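Local coordinates for protein DtpA (Streptomyces lividans TK24, PDB 5MAP) that binds haem and, as a dye-decolourising (DyP-type) peroxidase, probably uses hydrogen peroxide to oxidise its substrates, at residues Gln27-Leu32 with Asp133-Ala138; Pro110-Asp115 with Lys339-Asp344; Arg186-Gly191 with Gly296-Arg301; Asp251-Ser256 with Glu263-Asp268. One frame throughout, in Å; residues are numbered along the deposited sequence.

Contact 1 (Gln27-Leu32 with Asp133-Ala138)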
# COMPACT_ATOMS: atom_id res chain seq x y z
N GLN B 27 6.83 9.99 -3.76
CA GLN B 27 5.86 9.77 -2.68
C GLN B 27 5.72 8.28 -2.30
O GLN B 27 5.81 7.34 -3.16
CB GLN B 27 4.51 10.28 -3.11
CG GLN B 27 4.47 11.76 -3.34
CD GLN B 27 3.46 12.16 -4.40
OE1 GLN B 27 3.38 11.47 -5.43
NE2 GLN B 27 2.79 13.27 -4.23
N ALA B 28 5.38 8.07 -1.03
CA ALA B 28 5.29 6.72 -0.48
C ALA B 28 4.12 5.91 -1.01
O ALA B 28 4.13 4.69 -0.90
CB ALA B 28 5.10 6.73 0.99
N ARG B 29 3.04 6.57 -1.42
CA ARG B 29 1.79 5.86 -1.80
C ARG B 29 1.28 6.50 -3.06
O ARG B 29 1.28 7.72 -3.18
CB ARG B 29 0.71 6.03 -0.73
CG ARG B 29 1.02 5.32 0.56
CD ARG B 29 0.80 3.86 0.47
NE ARG B 29 -0.60 3.55 0.18
CZ ARG B 29 -1.05 2.31 -0.00
NH1 ARG B 29 -2.32 2.11 -0.31
NH2 ARG B 29 -0.21 1.27 0.11
N GLY B 30 0.86 5.66 -4.02
CA GLY B 30 0.27 6.13 -5.22
C GLY B 30 -0.93 5.30 -5.65
O GLY B 30 -1.05 4.11 -5.31
N HIS B 31 -1.81 5.96 -6.36
CA HIS B 31 -2.99 5.29 -6.94
C HIS B 31 -3.10 5.86 -8.34
O HIS B 31 -3.14 7.08 -8.50
CB HIS B 31 -4.28 5.58 -6.19
CG HIS B 31 -4.30 5.19 -4.76
ND1 HIS B 31 -4.32 3.88 -4.30
CD2 HIS B 31 -4.31 5.97 -3.64
CE1 HIS B 31 -4.39 3.88 -2.99
NE2 HIS B 31 -4.32 5.13 -2.56
N LEU B 32 -3.09 4.98 -9.36
CA LEU B 32 -3.28 5.44 -10.74
C LEU B 32 -4.66 4.98 -11.13
O LEU B 32 -5.00 3.85 -10.81
CB LEU B 32 -2.25 4.88 -11.70
CG LEU B 32 -0.82 5.01 -11.25
CD1 LEU B 32 0.11 4.41 -12.29
CD2 LEU B 32 -0.49 6.45 -10.94
N ASP B 133 2.40 10.88 0.97
CA ASP B 133 3.22 10.12 1.90
C ASP B 133 2.45 9.47 3.03
O ASP B 133 3.05 8.72 3.86
CB ASP B 133 4.30 11.06 2.44
CG ASP B 133 5.34 11.39 1.36
OD1 ASP B 133 5.67 10.49 0.55
OD2 ASP B 133 5.91 12.54 1.34
N ASP B 134 1.14 9.66 3.04
CA ASP B 134 0.21 9.04 3.99
C ASP B 134 -0.87 8.31 3.21
O ASP B 134 -1.45 8.83 2.28
CB ASP B 134 -0.47 10.09 4.89
CG ASP B 134 -1.38 9.45 5.93
OD1 ASP B 134 -0.82 8.86 6.90
OD2 ASP B 134 -2.61 9.37 5.73
N ALA B 135 -1.09 7.06 3.61
CA ALA B 135 -2.00 6.20 2.87
C ALA B 135 -3.46 6.64 3.01
O ALA B 135 -4.24 6.35 2.14
CB ALA B 135 -1.84 4.77 3.36
N LEU B 136 -3.84 7.20 4.15
CA LEU B 136 -5.24 7.64 4.34
C LEU B 136 -5.45 8.86 3.52
O LEU B 136 -6.50 9.03 2.86
CB LEU B 136 -5.56 7.91 5.79
CG LEU B 136 -5.46 6.73 6.74
CD1 LEU B 136 -6.08 7.01 8.08
CD2 LEU B 136 -6.12 5.54 6.16
N VAL B 137 -4.46 9.75 3.52
CA VAL B 137 -4.54 10.95 2.64
C VAL B 137 -4.71 10.56 1.19
O VAL B 137 -5.58 11.08 0.44
CB VAL B 137 -3.33 11.87 2.86
CG1 VAL B 137 -3.30 13.03 1.87
CG2 VAL B 137 -3.34 12.50 4.27
N ALA B 138 -3.87 9.65 0.76
CA ALA B 138 -3.95 9.15 -0.63
C ALA B 138 -5.28 8.44 -0.97
O ALA B 138 -5.86 8.74 -2.01
CB ALA B 138 -2.83 8.21 -0.89
O HOH W 1 -3.41 4.78 0.05

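Contact 2 (Pro110-Asp115 with Lys339-Asp344)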
# COMPACT_ATOMS: atom_id res chain seq x y z
N PRO B 110 3.70 1.90 -30.26
CA PRO B 110 3.93 0.71 -31.06
C PRO B 110 3.49 -0.53 -30.35
O PRO B 110 3.43 -0.57 -29.11
CB PRO B 110 5.44 0.64 -31.21
CG PRO B 110 5.88 2.09 -31.07
CD PRO B 110 4.98 2.62 -30.00
N ASP B 111 3.14 -1.52 -31.17
CA ASP B 111 2.94 -2.88 -30.74
C ASP B 111 4.30 -3.62 -30.62
O ASP B 111 4.77 -4.24 -31.55
CB ASP B 111 1.96 -3.57 -31.73
CG ASP B 111 1.80 -5.07 -31.51
OD1 ASP B 111 1.95 -5.58 -30.36
OD2 ASP B 111 1.49 -5.80 -32.51
N PHE B 112 4.90 -3.52 -29.46
CA PHE B 112 6.22 -4.09 -29.23
C PHE B 112 6.15 -5.59 -29.13
O PHE B 112 5.16 -6.12 -28.60
CB PHE B 112 6.86 -3.53 -27.92
CG PHE B 112 6.98 -1.99 -27.87
CD1 PHE B 112 7.97 -1.32 -28.59
CD2 PHE B 112 6.09 -1.21 -27.10
CE1 PHE B 112 8.09 0.07 -28.53
CE2 PHE B 112 6.20 0.20 -27.09
CZ PHE B 112 7.21 0.82 -27.78
N SER B 113 7.18 -6.29 -29.62
CA SER B 113 7.10 -7.74 -29.70
C SER B 113 6.95 -8.26 -28.30
O SER B 113 6.33 -9.28 -28.14
CB SER B 113 8.31 -8.39 -30.39
OG SER B 113 9.50 -8.17 -29.69
N SER B 114 7.55 -7.57 -27.31
CA SER B 114 7.49 -8.02 -25.90
C SER B 114 6.23 -7.67 -25.13
O SER B 114 6.12 -8.04 -23.95
CB SER B 114 8.76 -7.57 -25.13
OG SER B 114 8.86 -6.15 -24.96
N ASP B 115 5.28 -6.94 -25.75
CA ASP B 115 4.03 -6.64 -25.07
C ASP B 115 3.25 -7.87 -24.59
O ASP B 115 3.15 -8.87 -25.29
CB ASP B 115 3.15 -5.78 -25.96
CG ASP B 115 3.60 -4.35 -26.06
OD1 ASP B 115 4.53 -3.97 -25.33
OD2 ASP B 115 2.96 -3.58 -26.84
N LYS B 339 14.32 -0.10 -28.64
CA LYS B 339 15.60 -0.75 -28.42
C LYS B 339 15.57 -1.81 -27.34
O LYS B 339 16.19 -2.90 -27.45
CB LYS B 339 16.65 0.25 -28.03
CG LYS B 339 18.05 -0.31 -28.30
CD LYS B 339 19.21 0.46 -27.68
CE LYS B 339 19.16 1.89 -28.15
NZ LYS B 339 20.38 2.65 -27.80
N LEU B 340 14.82 -1.50 -26.28
CA LEU B 340 14.78 -2.36 -25.14
C LEU B 340 14.09 -3.67 -25.42
O LEU B 340 14.57 -4.68 -24.97
CB LEU B 340 14.12 -1.67 -23.95
CG LEU B 340 14.76 -0.43 -23.34
CD1 LEU B 340 14.13 -0.23 -21.98
CD2 LEU B 340 16.28 -0.51 -23.14
N ASP B 341 13.01 -3.60 -26.19
CA ASP B 341 12.11 -4.74 -26.50
C ASP B 341 12.82 -6.10 -26.57
O ASP B 341 12.57 -7.02 -25.76
CB ASP B 341 11.36 -4.34 -27.80
CG ASP B 341 10.34 -5.30 -28.21
OD1 ASP B 341 9.48 -5.63 -27.38
OD2 ASP B 341 10.39 -5.70 -29.39
N ARG B 342 13.78 -6.19 -27.49
CA ARG B 342 14.69 -7.34 -27.57
C ARG B 342 16.13 -7.09 -27.20
O ARG B 342 16.85 -8.05 -26.84
CB ARG B 342 14.67 -7.88 -29.00
CG ARG B 342 13.42 -8.67 -29.38
CD ARG B 342 13.52 -9.01 -30.86
NE ARG B 342 12.24 -9.49 -31.35
CZ ARG B 342 11.75 -10.71 -31.18
NH1 ARG B 342 12.43 -11.66 -30.54
NH2 ARG B 342 10.54 -11.01 -31.68
N GLY B 343 16.56 -5.85 -27.24
CA GLY B 343 17.92 -5.49 -27.08
C GLY B 343 18.42 -5.37 -25.66
O GLY B 343 19.66 -5.30 -25.41
N ASP B 344 17.49 -5.32 -24.70
CA ASP B 344 17.88 -5.11 -23.30
C ASP B 344 18.05 -6.44 -22.52
O ASP B 344 17.20 -7.32 -22.57
CB ASP B 344 16.79 -4.26 -22.65
CG ASP B 344 17.12 -3.77 -21.23
OD1 ASP B 344 18.17 -4.13 -20.64
OD2 ASP B 344 16.22 -3.02 -20.72

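Contact 3 (Arg186-Gly191 with Gly296-Arg301). With HEM (protoporphyrin IX containing Fe), chain E; OXY (oxygen molecule), chain F.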
# COMPACT_ATOMS: atom_id res chain seq x y z
N ARG B 186 19.80 8.70 -12.72
CA ARG B 186 20.06 9.53 -13.93
C ARG B 186 18.87 10.24 -14.57
O ARG B 186 18.91 10.66 -15.74
CB ARG B 186 20.78 8.72 -14.97
CG ARG B 186 22.21 8.38 -14.55
CD ARG B 186 23.28 9.20 -15.30
NE ARG B 186 23.05 9.05 -16.74
CZ ARG B 186 23.49 9.86 -17.70
NH1 ARG B 186 24.30 10.87 -17.42
NH2 ARG B 186 23.15 9.60 -18.94
N ASN B 187 17.85 10.52 -13.81
CA ASN B 187 16.79 11.37 -14.38
C ASN B 187 17.29 12.76 -14.77
O ASN B 187 18.06 13.34 -14.03
CB ASN B 187 15.67 11.48 -13.42
CG ASN B 187 14.76 10.29 -13.52
OD1 ASN B 187 14.48 9.85 -14.63
ND2 ASN B 187 14.30 9.76 -12.39
N PRO B 188 16.78 13.30 -15.88
CA PRO B 188 16.82 14.73 -16.08
C PRO B 188 16.22 15.44 -14.88
O PRO B 188 15.28 14.96 -14.24
CB PRO B 188 15.96 14.94 -17.32
CG PRO B 188 15.97 13.64 -18.03
CD PRO B 188 15.95 12.66 -16.93
N LYS B 189 16.83 16.58 -14.54
CA LYS B 189 16.44 17.38 -13.40
C LYS B 189 16.15 18.87 -13.73
O LYS B 189 16.81 19.48 -14.62
CB LYS B 189 17.60 17.41 -12.39
CG LYS B 189 17.99 16.08 -11.76
CD LYS B 189 19.07 16.33 -10.72
CE LYS B 189 20.46 16.40 -11.34
NZ LYS B 189 21.08 15.04 -11.28
N PRO B 190 15.21 19.46 -13.02
CA PRO B 190 14.95 20.90 -13.24
C PRO B 190 16.27 21.64 -12.94
O PRO B 190 17.00 21.26 -12.04
CB PRO B 190 13.86 21.20 -12.20
CG PRO B 190 13.15 19.91 -12.04
CD PRO B 190 14.28 18.94 -11.99
N GLY B 191 16.56 22.61 -13.76
CA GLY B 191 17.78 23.41 -13.62
C GLY B 191 18.75 23.06 -14.72
O GLY B 191 19.64 23.81 -15.04
N GLY B 296 19.60 11.54 -28.02
CA GLY B 296 19.10 12.58 -27.08
C GLY B 296 17.74 12.26 -26.50
O GLY B 296 17.26 13.02 -25.67
N ALA B 297 17.17 11.13 -26.87
CA ALA B 297 15.88 10.70 -26.31
C ALA B 297 15.92 10.64 -24.81
O ALA B 297 16.84 10.07 -24.26
CB ALA B 297 15.42 9.38 -26.89
N ALA B 298 14.96 11.23 -24.15
CA ALA B 298 15.01 11.40 -22.70
C ALA B 298 13.66 11.46 -22.03
O ALA B 298 12.67 11.68 -22.68
CB ALA B 298 15.78 12.61 -22.30
N MET B 299 13.64 11.13 -20.75
CA MET B 299 12.40 11.09 -20.00
C MET B 299 12.72 11.26 -18.53
O MET B 299 13.78 10.86 -18.08
CB MET B 299 11.62 9.80 -20.26
CG MET B 299 12.29 8.58 -19.71
SD MET B 299 11.89 7.09 -20.56
CE MET B 299 12.93 7.22 -21.95
N VAL B 300 11.77 11.79 -17.77
CA VAL B 300 11.76 11.72 -16.33
C VAL B 300 10.96 10.51 -15.87
O VAL B 300 9.79 10.38 -16.19
CB VAL B 300 11.20 13.00 -15.73
CG1 VAL B 300 10.70 12.83 -14.26
CG2 VAL B 300 12.23 14.10 -15.86
N ARG B 301 11.61 9.60 -15.16
CA ARG B 301 10.97 8.47 -14.63
C ARG B 301 10.63 8.71 -13.18
O ARG B 301 11.49 9.13 -12.35
CB ARG B 301 11.90 7.29 -14.76
CG ARG B 301 12.30 6.92 -16.17
CD ARG B 301 13.42 5.91 -16.12
NE ARG B 301 14.66 6.61 -15.75
CZ ARG B 301 15.49 6.30 -14.76
NH1 ARG B 301 15.29 5.23 -14.00
NH2 ARG B 301 16.57 7.05 -14.52
CHA HEM E . 17.71 3.68 -15.63
CHB HEM E . 15.55 -0.24 -13.64
CHC HEM E . 12.10 -0.09 -17.18
CHD HEM E . 14.35 3.78 -19.04
C1A HEM E . 17.40 2.60 -14.85
C2A HEM E . 18.20 2.14 -13.75
C3A HEM E . 17.62 1.06 -13.20
C4A HEM E . 16.41 0.80 -13.93
CMA HEM E . 18.09 0.23 -12.00
CAA HEM E . 19.51 2.76 -13.35
CBA HEM E . 19.55 3.86 -12.27
CGA HEM E . 18.90 5.10 -12.81
O1A HEM E . 19.48 5.91 -13.52
O2A HEM E . 17.74 5.25 -12.49
C1B HEM E . 14.39 -0.53 -14.47
C2B HEM E . 13.45 -1.55 -14.17
C3B HEM E . 12.49 -1.52 -15.13
C4B HEM E . 12.84 -0.44 -16.05
CMB HEM E . 13.51 -2.53 -13.05
CAB HEM E . 11.26 -2.32 -15.31
CBB HEM E . 10.56 -2.87 -14.33
C1C HEM E . 12.45 0.96 -18.03
C2C HEM E . 11.74 1.30 -19.22
C3C HEM E . 12.33 2.45 -19.75
C4C HEM E . 13.47 2.73 -18.88
CMC HEM E . 10.51 0.57 -19.72
CAC HEM E . 12.05 3.22 -20.99
CBC HEM E . 11.43 2.73 -22.07
C1D HEM E . 15.44 4.04 -18.19
C2D HEM E . 16.25 5.23 -18.40
C3D HEM E . 17.22 5.21 -17.49
C4D HEM E . 16.95 3.99 -16.72
CMD HEM E . 16.11 6.27 -19.45
CAD HEM E . 18.32 6.21 -17.35
CBD HEM E . 19.43 5.99 -18.37
CGD HEM E . 20.63 6.93 -18.09
O1D HEM E . 21.59 6.59 -17.30
O2D HEM E . 20.58 8.08 -18.63
NA HEM E . 16.32 1.74 -14.96
NB HEM E . 13.95 0.13 -15.60
NC HEM E . 13.54 1.76 -17.89
ND HEM E . 15.88 3.27 -17.17
FE HEM E . 14.96 1.74 -16.43
O1 OXY F . 13.06 2.82 -14.02
O2 OXY F . 13.73 2.87 -15.12
O HOH W 2 15.53 9.18 -17.16

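Contact 4 (Asp251-Ser256 with Glu263-Asp268)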
# COMPACT_ATOMS: atom_id res chain seq x y z
N ASP B 251 25.39 0.37 -4.05
CA ASP B 251 25.25 1.86 -4.08
C ASP B 251 24.80 2.45 -5.37
O ASP B 251 24.65 3.66 -5.42
CB ASP B 251 26.57 2.56 -3.72
CG ASP B 251 27.77 2.01 -4.51
OD1 ASP B 251 27.61 1.27 -5.54
OD2 ASP B 251 28.91 2.30 -4.10
N GLY B 252 24.64 1.64 -6.43
CA GLY B 252 24.19 2.24 -7.72
C GLY B 252 25.28 2.84 -8.61
O GLY B 252 25.01 3.54 -9.61
N ALA B 253 26.53 2.64 -8.21
CA ALA B 253 27.67 3.15 -8.99
C ALA B 253 27.80 2.32 -10.24
O ALA B 253 27.39 1.17 -10.28
CB ALA B 253 28.95 3.04 -8.17
N PRO B 254 28.33 2.93 -11.29
CA PRO B 254 28.54 2.19 -12.52
C PRO B 254 29.50 1.05 -12.26
O PRO B 254 30.33 1.20 -11.40
CB PRO B 254 29.19 3.20 -13.45
CG PRO B 254 29.09 4.51 -12.82
CD PRO B 254 28.52 4.38 -11.47
N LEU B 255 29.35 -0.08 -12.96
CA LEU B 255 30.29 -1.23 -12.83
C LEU B 255 31.69 -0.81 -13.26
O LEU B 255 32.65 -1.33 -12.74
CB LEU B 255 29.83 -2.43 -13.68
CG LEU B 255 28.67 -3.28 -13.16
CD1 LEU B 255 28.38 -4.45 -14.08
CD2 LEU B 255 28.94 -3.78 -11.76
N SER B 256 31.78 0.18 -14.14
CA SER B 256 33.07 0.73 -14.55
C SER B 256 33.82 1.45 -13.41
O SER B 256 34.98 1.78 -13.58
CB SER B 256 32.85 1.68 -15.74
OG SER B 256 32.02 2.76 -15.37
N GLU B 263 27.37 6.49 -6.33
CA GLU B 263 26.20 6.70 -7.19
C GLU B 263 26.42 7.66 -8.33
O GLU B 263 25.90 7.43 -9.42
CB GLU B 263 24.99 7.17 -6.36
CG GLU B 263 23.67 6.86 -7.06
CD GLU B 263 22.44 7.32 -6.28
OE1 GLU B 263 22.50 7.33 -5.01
OE2 GLU B 263 21.43 7.72 -6.92
N SER B 264 27.16 8.74 -8.11
CA SER B 264 27.18 9.85 -9.05
C SER B 264 28.34 9.76 -10.03
O SER B 264 28.42 10.56 -10.95
CB SER B 264 27.27 11.16 -8.28
OG SER B 264 28.45 11.18 -7.49
N THR B 265 29.23 8.79 -9.86
CA THR B 265 30.41 8.73 -10.71
C THR B 265 29.98 8.34 -12.09
O THR B 265 29.13 7.45 -12.27
CB THR B 265 31.47 7.79 -10.16
OG1 THR B 265 30.91 6.51 -9.96
CG2 THR B 265 31.95 8.31 -8.83
N GLU B 266 30.52 9.05 -13.07
CA GLU B 266 30.11 8.90 -14.43
C GLU B 266 30.45 7.51 -14.97
O GLU B 266 31.47 6.92 -14.62
CB GLU B 266 30.72 10.04 -15.27
CG GLU B 266 30.21 11.41 -14.79
CD GLU B 266 30.13 12.48 -15.88
OE1 GLU B 266 30.20 12.14 -17.10
OE2 GLU B 266 30.00 13.68 -15.52
N MET B 267 29.54 6.96 -15.76
CA MET B 267 29.72 5.64 -16.38
C MET B 267 30.86 5.71 -17.40
O MET B 267 30.93 6.68 -18.18
CB MET B 267 28.42 5.21 -17.06
CG MET B 267 28.37 3.74 -17.40
SD MET B 267 26.78 3.11 -17.99
CE MET B 267 26.05 2.66 -16.43
N ASP B 268 31.75 4.72 -17.41
CA ASP B 268 32.72 4.60 -18.49
C ASP B 268 32.31 3.50 -19.46
O ASP B 268 32.52 2.29 -19.22
CB ASP B 268 34.13 4.36 -17.96
CG ASP B 268 35.18 4.31 -19.08
OD1 ASP B 268 34.82 4.39 -20.28
OD2 ASP B 268 36.40 4.19 -18.76
O HOH W 3 32.77 4.74 -13.69

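Contact 1 (Gln27-Leu32 with Asp133-Ala138)
D133 reaches back from the start of a helix to the chain leading into strand 29-37: its OD1 accepts the backbone N-H of A28 at 2.9 Å, met nearly end-on to the C-O bond, with an N-H...O angle of 153°. The CB of D133 is directed away from A28; CG, set anti to the carbonyl carbon (chi1 -71°), brings the carboxylate back, close enough for OD1 to rest 3.3 Å from Q27 CA. An alanine in place of D133 would probably leave the buried A28 N-H without this acceptor and loosen the approach to strand 29-37 from the helix start. R29 lays its bent chain alongside the first helical turn, NE 3.6 Å from A135 CB and CB against A138 CB. H31 CD2 and NE2 approach A138, NE2 3.8 Å from its CB. A single water gathers the polar ends: it accepts from R29 NH1, donates to A135 O at 2.7 Å, and is bonded to H31 NE2. The other ring nitrogen of H31 is bonded to N160, and F162 of the second subunit packs on both R29 and A135. D134 is the N-cap, its OD2 taking V137 N at 2.9 Å while its OD1 binds S165 N of the second subunit. Helix 135-149 packs on a four-stranded antiparallel sheet, the alpha-plus-beta build of a ferredoxin-like half of the DyP fold.

Contact 2 (Pro110-Asp115 with Lys339-Asp344)
D341, on the last turn of helix 333-343, receives four hydrogen bonds from S113 and S114. Its carboxylate meets the type I turn F112-D115, and each oxygen takes one backbone N-H and one hydroxyl from a single serine. OD1 accepts S114 N at 2.7 Å through its syn lone pair, and S114 OG at 2.6 Å on the anti side, 17° out of the carboxylate plane. OD2 accepts S113 OG at 2.6 Å and the longer S113 N at 3.3 Å; these two arrive on its syn side from opposite faces of the plane. Both serine hydroxyls donate, and both sit between their backbone N and carbonyl carbon (chi1 63° and 67°), which places N-H and O-H of each residue on the same oxygen. F112 CB comes within 3.4 Å of D341 OD1. R342 lays a face of its guanidinium over S113 OG, with poor geometry for a hydrogen bond.

The turn is closed by its own D115 N to F112 O bond, while the D115 carboxylate finds its positive mate in R224, a salt bridge outside the contact. An asparagine in place of D341 would probably leave one backbone N-H of the turn facing an amide NH2 instead of an acceptor, and force its serine hydroxyl to turn. Two of the four donors are backbone amides and all converge on one partly exposed carboxylate; such a cluster of donors would be expected to favour its ionised form and fix its rotation, tying the loop before strand 126-132 to the helix that supplies L340 to the haem pocket.

Contact 3 (Arg186-Gly191 with Gly296-Arg301)
The distal side of the haem pocket in this DyP-type peroxidase is built here, where a loop carrying R186 and N187 meets the start of strand 300-310, whose R301 faces the bound oxygen molecule. N187 joins the two backbones: its OD1 accepts R301 N at 2.9 Å, almost straight at 176° but with the donor well above the carbonyl plane, while ND2 gives a weak bond back to R301 O. The amide and guanidinium planes are 42° apart, with ND2 over the rim of one face. The opposite face lies on the porphyrin, HEM C4D 3.3 Å above its centre, so the guanidinium lies between the amide and the macrocycle. At its edge NH1 and NH2 both donate to propionate oxygen O2A, at 2.9 and 3.0 Å, and NH1 adds a weak bond to O2 of the oxygen molecule. That O2 is bound to the haem iron, HEM FE, at 2.1 Å; D183 is a long, weak ion-pair partner of NH1.

R186 grips both propionates. Its backbone N bonds O1A, and its chain, bent at chi2 and chi3, carries NE to O1D and NH2 to O2D. P188 packs its ring on the strand, CB 4.1 Å from V300 CG2, with F195 touching both residues. M299 has its CB directed away from the 186-191 loop, and its SD approaches haem vinyl carbon CAC at 3.9 Å. A water lies within hydrogen-bonding distance of N187 OD1 and M299 O, its protons too few for every acceptor nearby, and accepts from R301 NE at 3.1 Å.

Contact 4 (Asp251-Ser256 with Glu263-Asp268)
Two arms of one long loop, between helices 238-245 and 285-288, run side by side near the haem pocket, their end-to-end directions only 8° apart. P254 makes the main packing between them. Its ring crosses T265 obliquely, CG 3.0 Å from T265 O and CD 3.5 Å from T265 OG1, and its CB rests against M267 CG at 4.1 Å. The T265 hydroxyl itself is bonded to T262 O.

At one end S256 turns its hydroxyl to D268: OG accepts D268 N at 2.8 Å in a nearly straight bond of 171°. The same OG also bonds a water that donates to E266 O.

At the other end E263 lays CB and CG along D251 O, CB at 3.6 Å, and sends its extended chain on to T174 and T185. D251 OD1 accepts A253 N at 3.2 Å in an Asx turn, the donor lying above the carboxylate plane, while OD2 forms a salt bridge with R248. G252, at a positive phi, carries the chain from D251 into A253. The whole is an irregular loop that circles round so that two of its stretches lie side by side in the same direction, joined by proline packing and a serine-to-backbone bond, with no sheet pairing.

How the contacts relate
Contact 3 is the one at the active site, where R301 meets haem and oxygen; the others lie around it. Contact 4, nested in the chain loop that contact 3 closes, has its centre about 17 Å away, with nearest atoms about 6 Å apart, and its M267 side chain comes about 6 Å from the haem. Contact 2 closes a longer loop enclosing both, joining the N-terminal and C-terminal DyP-type peroxidase regions; its centre is about 21 Å from that of contact 3, and its L340 touches the haem. Contact 1, about 24 Å from contact 3 between centres, lies in the N-terminal region and adjoins the second subunit instead.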